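Local coordinates for protein arsenate Reductase (Corynebacterium glutamicum, PDB 3T38) that reduces arsenate to arsenite with electrons from thioredoxin, using a low molecular weight tyrosine phosphatase fold, and so supports survival under arsenic stress, at residues A[35-40]-A[64-69]; A[44-49]-A[53-58]; A[97-102]-A[110-115]; A[60-65]-A[143-148]; A[27-32]-A[74-79]. All coordinates share one frame; numbering follows the deposited sequence.

Contact 1. Residues A[35-40]-A[64-69]. With D1D ((4S,5S)-1,2-dithiane-4,5-diol), chain C.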
# COMPACT_ATOMS: atom_id res chain seq x y z
N ASN A 35 11.50 -8.30 6.83
CA ASN A 35 11.31 -7.08 7.60
C ASN A 35 10.43 -6.00 6.92
O ASN A 35 9.56 -5.43 7.57
CB ASN A 35 12.65 -6.57 8.17
CG ASN A 35 13.26 -7.60 9.14
OD1 ASN A 35 12.67 -8.68 9.36
ND2 ASN A 35 14.46 -7.31 9.70
N ARG A 36 10.60 -5.73 5.62
CA ARG A 36 9.70 -4.76 4.96
C ARG A 36 8.29 -5.23 4.95
O ARG A 36 7.35 -4.43 5.03
CB ARG A 36 10.09 -4.51 3.48
CG ARG A 36 11.44 -3.80 3.35
CD ARG A 36 11.28 -2.32 3.81
NE ARG A 36 11.50 -2.16 5.22
CZ ARG A 36 10.95 -1.21 5.98
NH1 ARG A 36 10.09 -0.33 5.47
NH2 ARG A 36 11.24 -1.15 7.27
N TYR A 37 8.11 -6.53 4.83
CA TYR A 37 6.78 -7.10 4.79
C TYR A 37 5.97 -6.71 5.97
O TYR A 37 4.82 -6.23 5.86
CB TYR A 37 6.79 -8.60 4.60
CG TYR A 37 6.42 -8.92 3.19
CD1 TYR A 37 5.10 -9.22 2.83
CD2 TYR A 37 7.39 -8.93 2.19
CE1 TYR A 37 4.76 -9.50 1.47
CE2 TYR A 37 7.05 -9.23 0.84
CZ TYR A 37 5.76 -9.50 0.51
OH TYR A 37 5.46 -9.76 -0.83
N ILE A 38 6.56 -6.87 7.13
CA ILE A 38 5.79 -6.52 8.31
C ILE A 38 5.57 -5.01 8.55
O ILE A 38 4.46 -4.60 8.90
CB ILE A 38 6.32 -7.25 9.49
CG1 ILE A 38 5.69 -6.73 10.76
CG2 ILE A 38 7.82 -7.15 9.53
CD1 ILE A 38 6.71 -6.41 11.76
N PHE A 39 6.61 -4.20 8.40
CA PHE A 39 6.44 -2.78 8.67
C PHE A 39 5.61 -2.08 7.58
O PHE A 39 4.82 -1.19 7.90
CB PHE A 39 7.76 -2.05 8.84
CG PHE A 39 8.44 -2.34 10.17
CD1 PHE A 39 9.38 -3.38 10.27
CD2 PHE A 39 8.18 -1.56 11.30
CE1 PHE A 39 10.03 -3.68 11.46
CE2 PHE A 39 8.84 -1.84 12.52
CZ PHE A 39 9.76 -2.91 12.61
N GLU A 40 5.80 -2.49 6.31
CA GLU A 40 5.03 -1.93 5.23
C GLU A 40 3.59 -2.34 5.34
O GLU A 40 2.67 -1.55 5.09
CB GLU A 40 5.62 -2.27 3.85
CG GLU A 40 7.02 -1.69 3.65
CD GLU A 40 7.07 -0.13 3.72
OE1 GLU A 40 6.01 0.54 3.74
OE2 GLU A 40 8.18 0.44 3.74
N LYS A 64 1.81 -12.27 7.02
CA LYS A 64 1.94 -13.73 6.93
C LYS A 64 1.15 -14.29 5.71
O LYS A 64 1.64 -15.17 4.97
CB LYS A 64 1.46 -14.41 8.22
CG LYS A 64 2.44 -14.23 9.41
CD LYS A 64 2.12 -15.09 10.61
CE LYS A 64 3.25 -14.96 11.66
NZ LYS A 64 2.97 -15.67 12.97
N ASP A 65 -0.04 -13.73 5.46
CA ASP A 65 -0.77 -14.19 4.31
C ASP A 65 -0.06 -13.76 3.05
O ASP A 65 0.03 -14.54 2.08
CB ASP A 65 -2.25 -13.77 4.26
CG ASP A 65 -3.03 -14.56 3.11
OD1 ASP A 65 -2.57 -15.73 2.72
OD2 ASP A 65 -4.03 -14.05 2.57
N ARG A 66 0.47 -12.54 3.05
CA ARG A 66 1.21 -12.01 1.88
C ARG A 66 2.50 -12.80 1.56
O ARG A 66 2.75 -13.17 0.41
CB ARG A 66 1.51 -10.53 2.06
CG ARG A 66 0.31 -9.64 1.80
CD ARG A 66 0.66 -8.22 2.14
NE ARG A 66 1.48 -7.69 1.04
CZ ARG A 66 2.16 -6.56 1.09
NH1 ARG A 66 2.23 -5.85 2.22
NH2 ARG A 66 2.82 -6.15 0.01
N LEU A 67 3.26 -13.12 2.58
CA LEU A 67 4.46 -13.94 2.38
C LEU A 67 4.12 -15.31 1.82
O LEU A 67 4.80 -15.75 0.98
CB LEU A 67 5.28 -14.07 3.66
CG LEU A 67 5.98 -12.78 4.05
CD1 LEU A 67 6.38 -12.80 5.57
CD2 LEU A 67 7.22 -12.58 3.16
N HIS A 68 3.03 -15.93 2.29
CA HIS A 68 2.57 -17.23 1.75
C HIS A 68 2.17 -17.07 0.29
O HIS A 68 2.62 -17.83 -0.54
CB HIS A 68 1.43 -17.83 2.58
CG HIS A 68 0.99 -19.19 2.10
ND1 HIS A 68 1.65 -20.36 2.45
CD2 HIS A 68 -0.04 -19.57 1.30
CE1 HIS A 68 1.05 -21.39 1.88
NE2 HIS A 68 0.02 -20.94 1.17
N ALA A 69 1.35 -16.06 -0.03
CA ALA A 69 1.05 -15.76 -1.41
C ALA A 69 2.35 -15.65 -2.23
O ALA A 69 2.47 -16.31 -3.27
CB ALA A 69 0.22 -14.50 -1.55
S1 D1D C . 6.64 -2.72 -0.26
C1 D1D C . 8.41 -3.11 -0.43
C2 D1D C . 8.55 -4.57 -0.63
O2 D1D C . 9.88 -4.88 -0.52
C3 D1D C . 8.02 -5.27 0.60
O3 D1D C . 8.84 -6.33 0.70
C4 D1D C . 6.62 -5.81 0.56
S4 D1D C . 5.48 -4.41 0.77
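Tyr37 and Leu67 meet where helices 31-49 and 55-73 of the N-terminal helical part pack side by side, in a buried pocket that holds a molecule of (4S,5S)-1,2-dithiane-4,5-diol. The phenol ring is sandwiched. Over one face lies Leu67 CD2 in a CH-pi contact, 3.8 Å from the ring centroid and 14° off the normal; over the opposite face lies C4 of the dithiane, 3.4 Å above the plane of the Tyr37 ring and displaced toward its rim. Arg66 closes the ring edge, its CB in the ring plane and 3.5 Å from Tyr37 CE1. The Arg66 chain bends at chi3 (77°), which brings a guanidinium face over that same CE1, with the two planes 47° apart, and carries NH2 to 3.3 Å from S4 of the ligand. Further out, Asp149 OD2 fixes both groups, accepting a hydrogen bond from Tyr37 OH and forming a salt bridge with Arg66 NE, while Ser41 OG bonds Arg66 NH1. Arg36 and, one turn on, Glu40 line the ligand through their CB atoms; in the second subunit Asp148 meets Arg36 NH2 with OD2 and Glu40 OE1 with its backbone N. Arg36 NH1 also salt-bridges Glu40 OE2 at 2.7 Å, through a bent, weak hydrogen bond.

Contact 2. Residues A[44-49]-A[53-58]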
# COMPACT_ATOMS: atom_id res chain seq x y z
N SER A 44 0.62 0.27 5.68
CA SER A 44 -0.54 0.12 4.78
C SER A 44 -1.88 0.12 5.49
O SER A 44 -2.84 0.83 5.10
CB SER A 44 -0.41 -1.18 3.97
OG SER A 44 0.59 -0.88 2.99
N LEU A 45 -1.98 -0.72 6.52
CA LEU A 45 -3.26 -0.79 7.22
C LEU A 45 -3.52 0.46 8.01
O LEU A 45 -4.70 0.91 8.13
CB LEU A 45 -3.32 -2.05 8.10
CG LEU A 45 -3.37 -3.36 7.26
CD1 LEU A 45 -3.28 -4.55 8.23
CD2 LEU A 45 -4.64 -3.45 6.46
N ALA A 46 -2.44 1.05 8.56
CA ALA A 46 -2.61 2.23 9.38
C ALA A 46 -3.22 3.37 8.59
O ALA A 46 -3.94 4.20 9.14
CB ALA A 46 -1.29 2.67 9.96
N ARG A 47 -2.94 3.41 7.29
CA ARG A 47 -3.43 4.52 6.43
C ARG A 47 -4.94 4.62 6.41
O ARG A 47 -5.49 5.74 6.42
CB ARG A 47 -2.88 4.36 5.01
CG ARG A 47 -1.41 4.81 4.89
CD ARG A 47 -0.96 4.90 3.40
NE ARG A 47 -1.51 3.77 2.66
CZ ARG A 47 -0.81 2.76 2.15
NH1 ARG A 47 0.55 2.65 2.30
NH2 ARG A 47 -1.48 1.83 1.50
N THR A 48 -5.61 3.46 6.44
CA THR A 48 -7.07 3.42 6.26
C THR A 48 -7.78 3.13 7.56
O THR A 48 -8.89 3.57 7.76
CB THR A 48 -7.51 2.36 5.20
OG1 THR A 48 -6.78 1.15 5.41
CG2 THR A 48 -7.15 2.90 3.77
N ALA A 49 -7.11 2.38 8.44
CA ALA A 49 -7.73 1.87 9.66
C ALA A 49 -7.39 2.77 10.82
O ALA A 49 -8.14 2.81 11.75
CB ALA A 49 -7.28 0.39 9.96
N THR A 53 -4.92 -0.18 18.92
CA THR A 53 -4.09 -1.04 19.72
C THR A 53 -3.89 -2.42 19.08
O THR A 53 -2.86 -3.03 19.35
CB THR A 53 -4.58 -1.03 21.18
OG1 THR A 53 -4.69 -2.36 21.69
CG2 THR A 53 -5.89 -0.38 21.23
N HIS A 54 -4.82 -2.87 18.23
CA HIS A 54 -4.69 -4.16 17.50
C HIS A 54 -4.12 -4.12 16.06
O HIS A 54 -4.17 -5.13 15.38
CB HIS A 54 -6.00 -4.94 17.43
CG HIS A 54 -6.49 -5.40 18.75
ND1 HIS A 54 -5.67 -5.43 19.86
CD2 HIS A 54 -7.71 -5.81 19.17
CE1 HIS A 54 -6.36 -5.86 20.90
NE2 HIS A 54 -7.60 -6.10 20.51
N LEU A 55 -3.64 -2.97 15.62
CA LEU A 55 -3.05 -2.87 14.32
C LEU A 55 -1.85 -3.85 14.20
O LEU A 55 -1.72 -4.50 13.19
CB LEU A 55 -2.66 -1.44 14.04
CG LEU A 55 -2.51 -1.01 12.57
CD1 LEU A 55 -3.68 -1.43 11.69
CD2 LEU A 55 -2.33 0.49 12.53
N PRO A 56 -1.04 -4.03 15.26
CA PRO A 56 0.04 -4.98 15.05
C PRO A 56 -0.42 -6.38 14.71
O PRO A 56 0.25 -7.05 13.94
CB PRO A 56 0.76 -4.99 16.40
CG PRO A 56 0.64 -3.57 16.88
CD PRO A 56 -0.78 -3.14 16.41
N ILE A 57 -1.56 -6.81 15.25
CA ILE A 57 -2.07 -8.16 15.07
C ILE A 57 -2.59 -8.36 13.64
O ILE A 57 -2.29 -9.39 13.03
CB ILE A 57 -3.21 -8.54 16.12
CG1 ILE A 57 -2.73 -8.36 17.55
CG2 ILE A 57 -3.77 -9.97 15.90
CD1 ILE A 57 -3.76 -8.76 18.65
N LEU A 58 -3.39 -7.43 13.14
CA LEU A 58 -3.88 -7.48 11.77
C LEU A 58 -2.70 -7.37 10.79
O LEU A 58 -2.73 -7.95 9.68
CB LEU A 58 -4.81 -6.29 11.48
CG LEU A 58 -6.27 -6.14 11.98
CD1 LEU A 58 -6.93 -5.03 11.09
CD2 LEU A 58 -7.08 -7.46 11.92
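Leu55 drives into helix 31-49 near its C-terminal end, and its two methyls split the work between Ala46 and Leu45. CD2 of Leu55 reaches Ala46 CB at 3.5 Å, the closest side-chain approach of this contact, and Leu55 CD1 rests 3.7 Å from Leu45 CB. With chi1 at -158°, Leu55 CG stands opposite its own backbone N, which directs the branch toward helix 31-49. The leucine packs against the single methyl of Ala46, with the CA atoms of Ala46 and Leu55 7.1 Å apart. The methyl contacts are slacker toward the margins, where the residues are partly exposed. Ala49 CB stands 4.4 Å from Leu55 CD1, and Leu58 offers its CB to Leu45 CD1 at 4.0 Å. A closer approach on this side is to the backbone: the same Leu45 CD1 lies 3.7 Å from the carbonyl oxygen Leu58 O. The contact thus closes the short turn between helices 31-49 and 55-73, with Tyr42 of the first helix also touching Leu55, the loop residue Phe142 covering Leu45 and Leu58, and Arg47 reaching across to Leu146 O of the second subunit.

Contact 3. Residues A[97-102]-A[110-115]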
# COMPACT_ATOMS: atom_id res chain seq x y z
N ILE A 97 -17.86 -10.63 1.05
CA ILE A 97 -18.96 -11.53 0.82
C ILE A 97 -18.53 -12.65 -0.10
O ILE A 97 -18.74 -13.83 0.24
CB ILE A 97 -20.17 -10.82 0.15
CG1 ILE A 97 -20.67 -9.69 1.05
CG2 ILE A 97 -21.29 -11.86 -0.21
CD1 ILE A 97 -21.67 -8.74 0.33
N ALA A 98 -17.92 -12.30 -1.24
CA ALA A 98 -17.57 -13.31 -2.21
C ALA A 98 -16.54 -14.26 -1.59
O ALA A 98 -16.62 -15.48 -1.74
CB ALA A 98 -17.02 -12.69 -3.47
N SER A 99 -15.56 -13.68 -0.91
CA SER A 99 -14.50 -14.48 -0.36
C SER A 99 -15.01 -15.45 0.70
O SER A 99 -14.55 -16.61 0.75
CB SER A 99 -13.41 -13.56 0.27
OG SER A 99 -12.45 -14.34 1.00
N ALA A 100 -15.92 -14.97 1.57
CA ALA A 100 -16.40 -15.80 2.67
C ALA A 100 -17.34 -16.90 2.17
O ALA A 100 -17.37 -17.99 2.72
CB ALA A 100 -17.06 -14.94 3.82
N LEU A 101 -18.08 -16.62 1.09
CA LEU A 101 -19.02 -17.61 0.54
C LEU A 101 -18.15 -18.71 -0.10
O LEU A 101 -18.33 -19.91 0.16
CB LEU A 101 -20.04 -16.94 -0.42
CG LEU A 101 -21.19 -16.09 0.22
CD1 LEU A 101 -22.13 -15.30 -0.76
CD2 LEU A 101 -22.12 -16.99 1.05
N LEU A 102 -17.13 -18.34 -0.85
CA LEU A 102 -16.30 -19.41 -1.46
C LEU A 102 -15.59 -20.27 -0.42
O LEU A 102 -15.57 -21.49 -0.54
CB LEU A 102 -15.34 -18.85 -2.56
CG LEU A 102 -14.42 -19.82 -3.30
CD1 LEU A 102 -15.20 -20.95 -3.96
CD2 LEU A 102 -13.56 -19.10 -4.36
N VAL A 110 -9.66 -24.64 -1.49
CA VAL A 110 -9.06 -23.46 -2.13
C VAL A 110 -8.45 -22.51 -1.07
O VAL A 110 -8.79 -22.58 0.14
CB VAL A 110 -10.03 -22.74 -3.19
CG1 VAL A 110 -10.66 -23.75 -4.17
CG2 VAL A 110 -11.12 -22.06 -2.55
N GLU A 111 -7.48 -21.69 -1.48
CA GLU A 111 -7.07 -20.55 -0.70
C GLU A 111 -7.76 -19.30 -1.25
O GLU A 111 -7.60 -18.97 -2.39
CB GLU A 111 -5.55 -20.39 -0.69
CG GLU A 111 -4.87 -21.67 -0.19
CD GLU A 111 -3.62 -21.39 0.63
OE1 GLU A 111 -3.72 -20.58 1.60
OE2 GLU A 111 -2.55 -21.96 0.31
N VAL A 112 -8.54 -18.60 -0.44
CA VAL A 112 -9.30 -17.46 -0.98
C VAL A 112 -8.78 -16.18 -0.34
O VAL A 112 -8.57 -16.15 0.85
CB VAL A 112 -10.82 -17.61 -0.70
CG1 VAL A 112 -11.64 -16.61 -1.63
CG2 VAL A 112 -11.32 -19.07 -0.98
N ARG A 113 -8.63 -15.10 -1.14
CA ARG A 113 -8.20 -13.80 -0.65
C ARG A 113 -9.10 -12.72 -1.13
O ARG A 113 -9.78 -12.86 -2.16
CB ARG A 113 -6.82 -13.52 -1.16
CG ARG A 113 -5.91 -14.66 -0.85
CD ARG A 113 -4.46 -14.26 -1.01
NE ARG A 113 -3.52 -15.26 -0.46
CZ ARG A 113 -3.06 -16.32 -1.12
NH1 ARG A 113 -3.52 -16.61 -2.34
NH2 ARG A 113 -2.16 -17.13 -0.54
N SER A 114 -9.11 -11.61 -0.38
CA SER A 114 -9.75 -10.40 -0.92
C SER A 114 -8.93 -9.12 -0.71
O SER A 114 -7.99 -9.11 0.06
CB SER A 114 -11.15 -10.22 -0.30
OG SER A 114 -11.11 -10.17 1.14
N ALA A 115 -9.30 -8.02 -1.40
CA ALA A 115 -8.56 -6.79 -1.23
C ALA A 115 -9.34 -5.68 -1.85
O ALA A 115 -10.31 -5.95 -2.56
CB ALA A 115 -7.08 -6.90 -1.82
O HOH W 1 -11.43 -12.27 2.52
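Ser99 of helix 94-106 faces Val112 of strand 111-116, their CA atoms 6.0 Å apart, in the beta-alpha-beta unit formed by strand 83-88, this helix and this strand. The helix runs back along the strand, the short axes antiparallel at 170° and 7.9 Å apart at closest approach. Val112 can be followed from its root outward. Its CB is 4.0 Å from Ser99 OG. From there the valine forks. CG1 of Val112, placed opposite the backbone N by a chi1 of -164°, comes to 3.6 Å from Ser99 OG and also nears the Ser99 carbonyl O; Val112 CG2 turns the other way to meet Leu102 CG at 3.9 Å. Leu102 crosses Val112 obliquely and is also touched by Val110 CG2, which approaches at about a right angle, so the leucine is flanked by Val112 of the strand and Val110 just before it. Behind it, Val84 and Phe86 of the adjacent strand 83-88 complete the hydrophobic layer. At the other end, Ser99 CB packs against Ser114 CB, and a water joins the two hydroxyls, 2.8 Å from Ser99 OG and at a short distance, of doubtful exact length, from Ser114 OG. Ser114 OG has a further partner in Asn91 ND2. The chemistry therefore divides along the strand: methyl groups bind the helix to the sheet around Leu102, while toward Ser114 the same interface turns polar and is bridged by water.

Contact 4. Residues A[60-65]-A[143-148]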
# COMPACT_ATOMS: atom_id res chain seq x y z
N GLU A 60 0.45 -8.44 11.24
CA GLU A 60 1.10 -9.75 11.29
C GLU A 60 0.32 -10.78 10.47
O GLU A 60 0.93 -11.54 9.72
CB GLU A 60 1.22 -10.28 12.72
CG GLU A 60 1.91 -11.64 12.73
CD GLU A 60 2.13 -12.20 14.11
OE1 GLU A 60 1.57 -11.66 15.07
OE2 GLU A 60 2.88 -13.19 14.23
N GLY A 61 -1.00 -10.78 10.59
CA GLY A 61 -1.85 -11.67 9.80
C GLY A 61 -1.76 -11.40 8.30
O GLY A 61 -1.52 -12.31 7.50
N PHE A 62 -1.97 -10.15 7.93
CA PHE A 62 -1.76 -9.66 6.56
C PHE A 62 -0.34 -9.93 5.97
O PHE A 62 -0.20 -10.46 4.89
CB PHE A 62 -2.01 -8.16 6.57
CG PHE A 62 -2.13 -7.55 5.24
CD1 PHE A 62 -2.60 -8.27 4.15
CD2 PHE A 62 -1.79 -6.21 5.07
CE1 PHE A 62 -2.73 -7.64 2.90
CE2 PHE A 62 -1.90 -5.58 3.84
CZ PHE A 62 -2.38 -6.30 2.76
N ALA A 63 0.70 -9.60 6.70
CA ALA A 63 2.04 -9.97 6.26
C ALA A 63 2.20 -11.45 6.05
O ALA A 63 2.73 -11.82 5.02
CB ALA A 63 3.15 -9.43 7.22
N LYS A 64 1.81 -12.27 7.02
CA LYS A 64 1.94 -13.73 6.93
C LYS A 64 1.15 -14.29 5.71
O LYS A 64 1.64 -15.17 4.97
CB LYS A 64 1.46 -14.41 8.22
CG LYS A 64 2.44 -14.23 9.41
CD LYS A 64 2.12 -15.09 10.61
CE LYS A 64 3.25 -14.96 11.66
NZ LYS A 64 2.97 -15.67 12.97
N ASP A 65 -0.04 -13.73 5.46
CA ASP A 65 -0.77 -14.19 4.31
C ASP A 65 -0.06 -13.76 3.05
O ASP A 65 0.03 -14.54 2.08
CB ASP A 65 -2.25 -13.77 4.26
CG ASP A 65 -3.03 -14.56 3.11
OD1 ASP A 65 -2.57 -15.73 2.72
OD2 ASP A 65 -4.03 -14.05 2.57
N PRO A 143 -10.59 -5.07 6.05
CA PRO A 143 -10.29 -4.52 4.70
C PRO A 143 -8.82 -4.30 4.55
O PRO A 143 -8.16 -3.95 5.53
CB PRO A 143 -11.00 -3.16 4.71
CG PRO A 143 -11.96 -3.22 5.94
CD PRO A 143 -11.23 -4.08 6.92
N LYS A 144 -8.29 -4.49 3.35
CA LYS A 144 -6.82 -4.40 3.16
C LYS A 144 -6.60 -3.97 1.73
O LYS A 144 -7.40 -4.34 0.88
CB LYS A 144 -6.15 -5.73 3.43
CG LYS A 144 -6.57 -6.94 2.51
CD LYS A 144 -6.31 -8.34 3.19
CE LYS A 144 -7.52 -8.80 4.09
NZ LYS A 144 -8.78 -8.72 3.23
N PRO A 145 -5.49 -3.26 1.46
CA PRO A 145 -5.30 -2.90 0.05
C PRO A 145 -4.82 -4.04 -0.82
O PRO A 145 -4.04 -4.92 -0.37
CB PRO A 145 -4.17 -1.85 0.09
CG PRO A 145 -3.26 -2.29 1.29
CD PRO A 145 -4.28 -3.01 2.29
N LEU A 146 -5.20 -3.96 -2.09
CA LEU A 146 -4.60 -4.81 -3.11
C LEU A 146 -3.07 -4.73 -3.14
O LEU A 146 -2.50 -3.66 -3.12
CB LEU A 146 -5.12 -4.38 -4.48
CG LEU A 146 -4.77 -5.31 -5.63
CD1 LEU A 146 -5.29 -6.80 -5.33
CD2 LEU A 146 -5.42 -4.61 -6.87
N THR A 147 -2.43 -5.87 -3.21
CA THR A 147 -0.95 -5.90 -3.29
C THR A 147 -0.59 -6.90 -4.40
O THR A 147 -1.40 -7.72 -4.80
CB THR A 147 -0.31 -6.33 -1.98
OG1 THR A 147 -0.84 -7.61 -1.61
CG2 THR A 147 -0.53 -5.28 -0.80
N ASP A 148 0.60 -6.78 -4.93
CA ASP A 148 1.00 -7.52 -6.11
C ASP A 148 1.22 -8.98 -5.75
O ASP A 148 0.87 -9.84 -6.53
CB ASP A 148 2.33 -6.95 -6.66
CG ASP A 148 2.69 -7.51 -8.02
OD1 ASP A 148 1.96 -7.20 -8.99
OD2 ASP A 148 3.71 -8.21 -8.11
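The segment 143-148 runs past helix 55-73 as an irregular, largely extended chain, nearest at Phe62 and Lys144, whose CA atoms are 8.1 Å apart. Phe62 alone carries the helix side of the contact. Its CG stands anti to the backbone N (chi1 -168°), which sends the ring out toward the loop. Over one face lies the aliphatic part of Lys144: CB makes a CH-pi contact, 4.1 Å from the ring centroid and 21° off the normal, and CD continues along the rim to 3.7 Å from Phe62 CE1. At the ring tip, Phe62 CZ meets Pro145 twice, with CD of the pyrrolidine ring at 3.8 Å and with the carbonyl O, near the plane of the phenyl edge, also at 3.8 Å. Thr147 CG2 comes in obliquely, 4.1 Å from Phe62 CZ. The lysine bends at chi3 and chi4, so NZ turns away from the ring to the carbonyls of Phe142 and Ser114. Arg66 makes a cation-pi contact with Phe62. This contact thus joins the N-terminal helices to the low molecular weight phosphatase domain through carbon rather than charge: Lys144 lends its methylenes to the aromatic face, while its ammonium is satisfied by backbone oxygens of its own domain.

Contact 5. Residues A[27-32]-A[74-79]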
# COMPACT_ATOMS: atom_id res chain seq x y z
N GLY A 27 15.97 -19.09 4.34
CA GLY A 27 16.21 -19.98 3.20
C GLY A 27 15.26 -19.65 2.06
O GLY A 27 15.55 -19.96 0.91
N VAL A 28 14.14 -18.99 2.37
CA VAL A 28 13.10 -18.72 1.37
C VAL A 28 13.14 -17.28 0.83
O VAL A 28 13.24 -17.03 -0.38
CB VAL A 28 11.70 -19.05 1.95
CG1 VAL A 28 10.58 -18.73 0.98
CG2 VAL A 28 11.66 -20.53 2.39
N PHE A 29 13.03 -16.33 1.75
CA PHE A 29 13.15 -14.92 1.40
C PHE A 29 14.23 -14.30 2.24
O PHE A 29 14.42 -14.73 3.38
CB PHE A 29 11.82 -14.19 1.63
CG PHE A 29 10.70 -14.71 0.80
CD1 PHE A 29 10.85 -14.85 -0.58
CD2 PHE A 29 9.50 -15.10 1.39
CE1 PHE A 29 9.83 -15.35 -1.35
CE2 PHE A 29 8.44 -15.58 0.60
CZ PHE A 29 8.61 -15.71 -0.74
N SER A 30 14.90 -13.30 1.65
CA SER A 30 15.77 -12.35 2.37
C SER A 30 15.03 -11.73 3.55
O SER A 30 13.82 -11.30 3.42
CB SER A 30 16.24 -11.20 1.46
OG SER A 30 16.52 -11.64 0.13
N ALA A 31 15.74 -11.74 4.68
CA ALA A 31 15.41 -11.02 5.90
C ALA A 31 15.01 -9.57 5.64
O ALA A 31 14.10 -9.07 6.26
CB ALA A 31 16.54 -11.05 6.84
N GLU A 32 15.70 -8.90 4.71
CA GLU A 32 15.36 -7.54 4.33
C GLU A 32 13.95 -7.51 3.76
O GLU A 32 13.17 -6.66 4.12
CB GLU A 32 16.40 -6.91 3.37
CG GLU A 32 16.76 -7.79 2.18
CD GLU A 32 17.99 -7.36 1.42
OE1 GLU A 32 17.86 -7.18 0.17
OE2 GLU A 32 19.09 -7.25 2.06
N GLU A 74 5.99 -17.95 -6.42
CA GLU A 74 7.35 -18.34 -6.82
C GLU A 74 7.65 -19.85 -6.70
O GLU A 74 8.83 -20.30 -6.74
CB GLU A 74 8.36 -17.55 -6.00
CG GLU A 74 8.14 -16.08 -6.04
CD GLU A 74 9.34 -15.27 -5.59
OE1 GLU A 74 10.31 -15.83 -4.98
OE2 GLU A 74 9.32 -14.05 -5.87
N GLY A 75 6.58 -20.62 -6.55
CA GLY A 75 6.65 -22.07 -6.47
C GLY A 75 7.50 -22.60 -5.33
O GLY A 75 8.23 -23.59 -5.51
N LYS A 76 7.41 -21.96 -4.16
CA LYS A 76 8.14 -22.36 -2.96
C LYS A 76 7.25 -23.18 -2.01
O LYS A 76 7.67 -23.51 -0.91
CB LYS A 76 8.65 -21.11 -2.25
CG LYS A 76 9.82 -20.46 -2.93
CD LYS A 76 10.09 -19.11 -2.32
CE LYS A 76 11.01 -18.23 -3.19
NZ LYS A 76 12.22 -18.94 -3.63
N VAL A 77 6.02 -23.45 -2.43
CA VAL A 77 5.05 -24.20 -1.64
C VAL A 77 4.54 -25.38 -2.50
O VAL A 77 4.00 -25.17 -3.59
CB VAL A 77 3.83 -23.31 -1.24
CG1 VAL A 77 2.77 -24.15 -0.54
CG2 VAL A 77 4.24 -22.13 -0.37
N ALA A 78 4.75 -26.61 -2.03
CA ALA A 78 4.34 -27.79 -2.81
C ALA A 78 2.82 -28.06 -2.77
O ALA A 78 2.18 -27.81 -1.74
CB ALA A 78 5.11 -29.04 -2.34
N SER A 79 2.29 -28.59 -3.88
CA SER A 79 0.86 -28.98 -4.03
C SER A 79 -0.15 -27.89 -3.68
O SER A 79 -1.13 -28.16 -2.98
CB SER A 79 0.53 -30.25 -3.24
OG SER A 79 1.31 -31.34 -3.68
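A Schellman motif ends helix 55-73, with Gly75 at positive phi as its C-prime residue, and the chain leaving it brings Lys76 against Val28 and Phe29, just ahead of helix 31-49. Lys76 carries most of the contact with its aliphatic chain, which runs antiparallel alongside Val28. CD of Lys76 is 3.4 Å from Val28 CG1, a close approach for two carbons. One atom further, Lys76 CE rests 3.6 Å from Phe29 CE1, approaching that ring obliquely. The same Val28 CG1 is centred over a face of the Phe29 ring, 3.7 Å above its plane, so valine, phenyl and lysine methylenes form one small apolar cluster. Glu74 takes the ring from another direction: its OE1 lies in the ring plane at the edge, 3.7 Å from Phe29 CE1, with carboxylate and ring planes 77° apart. The glutamate reaches that far because its chain is extended beyond CG (chi2 -163°). The Phe29 side chain is itself buried on Leu67 and Leu70 of helix 55-73 and touches Glu32 of the second subunit. Lys76 and Glu74 are exposed, and their charged ends form only a long ion pair, Lys76 NZ to Glu74 OE1 at 3.9 Å. A carboxylate oxygen at the rim is probably favoured by the slightly positive ring hydrogens, but the association rests chiefly on lysine methylenes shielding Val28 and Phe29 at the surface.

In the fold
Contacts 1, 2 and 5 belong to the N-terminal helices: contacts 1 and 2 both pair helix 31-49 with helix 55-73, their centres about 13 Å apart, and contact 5 joins the start of the first helix to the chain leaving the second. Along the chain the loop of contact 5 encloses that of contact 1, which encloses contact 2. Contact 4, its centre about 7 Å from that of contact 1, connects helix 55-73 to the low molecular weight phosphatase domain. Contact 3 lies within that domain, on the edge strand 111-116 of the parallel sheet, about 13 Å from contact 4 between centres and touching it through Ser114 and Lys144. Helix 55-73 thus links the ligand pocket, the subunit interface and the sheet.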